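Local structure of actinorhodin polyketide putative beta-ketoacyl synthase 2 (Streptomyces coelicolor A3, 1TQY) at residues G194-L199 / L341-G346. The protein probably acts as the chain length factor, a beta-ketoacyl synthase family subunit, in building the polyketide precursor of the antibiotic actinorhodin. Sequence-based numbering, arbitrary orientation.
Sequences GVDSAL and LYSGGG
Asp196, the last residue of strand 189-196, meets Ser343, near the N-terminal end of helix 345-359, through OD1 of its carboxylate. This OD1 accepts a hydrogen bond from the backbone N of Ser343 at 2.9 Å, with a bent N-H...O angle of 142°. The same OD1 lies 2.5 Å from Ser343 OG. That bond is very short, and OD1 also sits too close to Ser343 CB, so its exact place is doubtful. Ser343 OG stands between its backbone N and carbonyl carbon (chi1 81°), which sets the hydroxyl beside the oxygen that the backbone N-H also reaches. The hydroxyl is also hydrogen-bonded to Ala111 O. The backbone N of Ala113 also bonds OD1, and that of Cys114 bonds OD2, so both carboxylate oxygens are satisfied in this buried place.

Tyr342 CB packs 3.5 Å from Asp196 OD1. The ring leads away, its plane 78° from the carboxylate, and its OH is hydrogen-bonded to Gln207 and Tyr233. Leu341 O touches Asp196 CB at 3.6 Å and accepts a hydrogen bond from Gly344 N at 2.7 Å. Two CA-H...O contacts join the backbones: Gly194 CA to Ser343 O at 3.5 Å, and Gly344 CA to Gly194 O at 3.4 Å. Backbone hydrogen bonds link Gly194 to Ala240 and Asp196 to Gly238, of the antiparallel strand 238-246. The contact thus joins a core strand of the N-terminal half to the glycine-rich segment leading into helix 345-359 of the C-terminal half, within the thiolase-like fold of beta-ketoacyl synthases.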
ATOM      1  N   GLY B 194       6.969   1.642  -9.703  1.00 22.89           N
ATOM      2  CA  GLY B 194       6.568   2.769  -8.895  1.00 23.13           C
ATOM      3  C   GLY B 194       7.132   4.037  -9.487  1.00 22.46           C
ATOM      4  O   GLY B 194       8.110   4.028 -10.245  1.00 21.54           O
ATOM      5  N   VAL B 195       6.478   5.128  -9.127  1.00 22.52           N
ATOM      6  CA  VAL B 195       6.834   6.459  -9.569  1.00 24.09           C
ATOM      7  C   VAL B 195       6.346   7.399  -8.484  1.00 23.97           C
ATOM      8  O   VAL B 195       5.247   7.228  -7.967  1.00 24.81           O
ATOM      9  CB  VAL B 195       6.113   6.829 -10.891  1.00 24.72           C
ATOM     10  CG1 VAL B 195       6.304   8.306 -11.191  1.00 23.61           C
ATOM     11  CG2 VAL B 195       6.663   5.999 -12.047  1.00 23.76           C
ATOM     12  N   ASP B 196       7.170   8.368  -8.107  1.00 24.17           N
ATOM     13  CA  ASP B 196       6.761   9.352  -7.109  1.00 24.25           C
ATOM     14  C   ASP B 196       7.142  10.713  -7.642  1.00 23.63           C
ATOM     15  O   ASP B 196       7.970  10.820  -8.544  1.00 23.91           O
ATOM     16  CB  ASP B 196       7.461   9.148  -5.750  1.00 25.40           C
ATOM     17  CG  ASP B 196       6.633   8.335  -4.768  1.00 29.94           C
ATOM     18  OD1 ASP B 196       6.957   7.137  -4.562  1.00 29.92           O
ATOM     19  OD2 ASP B 196       5.662   8.885  -4.185  1.00 31.00           O
ATOM     20  N   SER B 197       6.529  11.740  -7.070  1.00 25.35           N
ATOM     21  CA  SER B 197       6.787  13.135  -7.410  1.00 26.54           C
ATOM     22  C   SER B 197       6.148  13.970  -6.312  1.00 25.67           C
ATOM     23  O   SER B 197       4.967  13.818  -6.019  1.00 26.17           O
ATOM     24  CB  SER B 197       6.166  13.517  -8.751  1.00 25.94           C
ATOM     25  OG  SER B 197       6.451  14.875  -9.035  1.00 27.92           O
ATOM     26  N   ALA B 198       6.933  14.834  -5.686  1.00 26.12           N
ATOM     27  CA  ALA B 198       6.414  15.680  -4.629  1.00 26.74           C
ATOM     28  C   ALA B 198       7.116  17.025  -4.735  1.00 27.28           C
ATOM     29  O   ALA B 198       7.707  17.512  -3.770  1.00 27.21           O
ATOM     30  CB  ALA B 198       6.678  15.052  -3.283  1.00 28.19           C
ATOM     31  N   LEU B 199       7.032  17.616  -5.924  1.00 26.29           N
ATOM     32  CA  LEU B 199       7.678  18.880  -6.210  1.00 26.94           C
ATOM     33  C   LEU B 199       6.781  20.105  -6.160  1.00 27.00           C
ATOM     34  O   LEU B 199       6.792  20.932  -7.066  1.00 29.80           O
ATOM     35  CB  LEU B 199       8.380  18.799  -7.568  1.00 26.58           C
ATOM     36  CG  LEU B 199       9.482  17.751  -7.613  1.00 26.60           C
ATOM     37  CD1 LEU B 199      10.144  17.758  -8.979  1.00 26.30           C
ATOM     38  CD2 LEU B 199      10.513  18.058  -6.518  1.00 27.47           C
ATOM     39  N   LEU B 341      14.128   8.569  -5.826  1.00 22.47           N
ATOM     40  CA  LEU B 341      12.780   8.641  -6.366  1.00 22.14           C
ATOM     41  C   LEU B 341      11.745   7.897  -5.528  1.00 22.21           C
ATOM     42  O   LEU B 341      10.652   7.584  -5.999  1.00 19.07           O
ATOM     43  CB  LEU B 341      12.774   8.121  -7.810  1.00 21.19           C
ATOM     44  CG  LEU B 341      13.928   8.602  -8.709  1.00 24.76           C
ATOM     45  CD1 LEU B 341      13.740   7.966 -10.073  1.00 23.39           C
ATOM     46  CD2 LEU B 341      13.957  10.150  -8.836  1.00 22.29           C
ATOM     47  N   TYR B 342      12.096   7.603  -4.281  1.00 21.84           N
ATOM     48  CA  TYR B 342      11.172   6.945  -3.368  1.00 21.65           C
ATOM     49  C   TYR B 342      10.631   5.629  -3.919  1.00 21.79           C
ATOM     50  O   TYR B 342      11.389   4.674  -4.088  1.00 21.02           O
ATOM     51  CB  TYR B 342      10.030   7.917  -3.035  1.00 21.88           C
ATOM     52  CG  TYR B 342      10.517   9.206  -2.393  1.00 25.09           C
ATOM     53  CD1 TYR B 342      11.033   9.210  -1.097  1.00 25.76           C
ATOM     54  CD2 TYR B 342      10.518  10.412  -3.102  1.00 24.96           C
ATOM     55  CE1 TYR B 342      11.545  10.375  -0.522  1.00 24.79           C
ATOM     56  CE2 TYR B 342      11.030  11.585  -2.533  1.00 25.77           C
ATOM     57  CZ  TYR B 342      11.544  11.554  -1.245  1.00 25.70           C
ATOM     58  OH  TYR B 342      12.079  12.704  -0.694  1.00 23.63           O
ATOM     59  N   SER B 343       9.333   5.569  -4.209  1.00 22.14           N
ATOM     60  CA  SER B 343       8.778   4.335  -4.724  1.00 23.53           C
ATOM     61  C   SER B 343       9.320   4.057  -6.118  1.00 23.91           C
ATOM     62  O   SER B 343       9.185   2.949  -6.634  1.00 23.38           O
ATOM     63  CB  SER B 343       7.240   4.378  -4.727  1.00 25.55           C
ATOM     64  OG  SER B 343       6.732   5.070  -5.860  1.00 29.63           O
ATOM     65  N   GLY B 344       9.959   5.056  -6.723  1.00 24.40           N
ATOM     66  CA  GLY B 344      10.529   4.863  -8.049  1.00 23.09           C
ATOM     67  C   GLY B 344      11.975   4.382  -8.017  1.00 24.16           C
ATOM     68  O   GLY B 344      12.467   3.793  -8.977  1.00 23.31           O
ATOM     69  N   GLY B 345      12.648   4.597  -6.888  1.00 24.15           N
ATOM     70  CA  GLY B 345      14.051   4.225  -6.763  1.00 23.93           C
ATOM     71  C   GLY B 345      14.431   2.765  -6.915  1.00 23.61           C
ATOM     72  O   GLY B 345      15.386   2.441  -7.623  1.00 24.08           O
ATOM     73  N   GLY B 346      13.704   1.882  -6.239  1.00 23.20           N
ATOM     74  CA  GLY B 346      14.006   0.464  -6.330  1.00 23.05           C
ATOM     75  C   GLY B 346      13.821  -0.009  -7.765  1.00 24.73           C
ATOM     76  O   GLY B 346      14.720  -0.616  -8.372  1.00 24.01           O
TER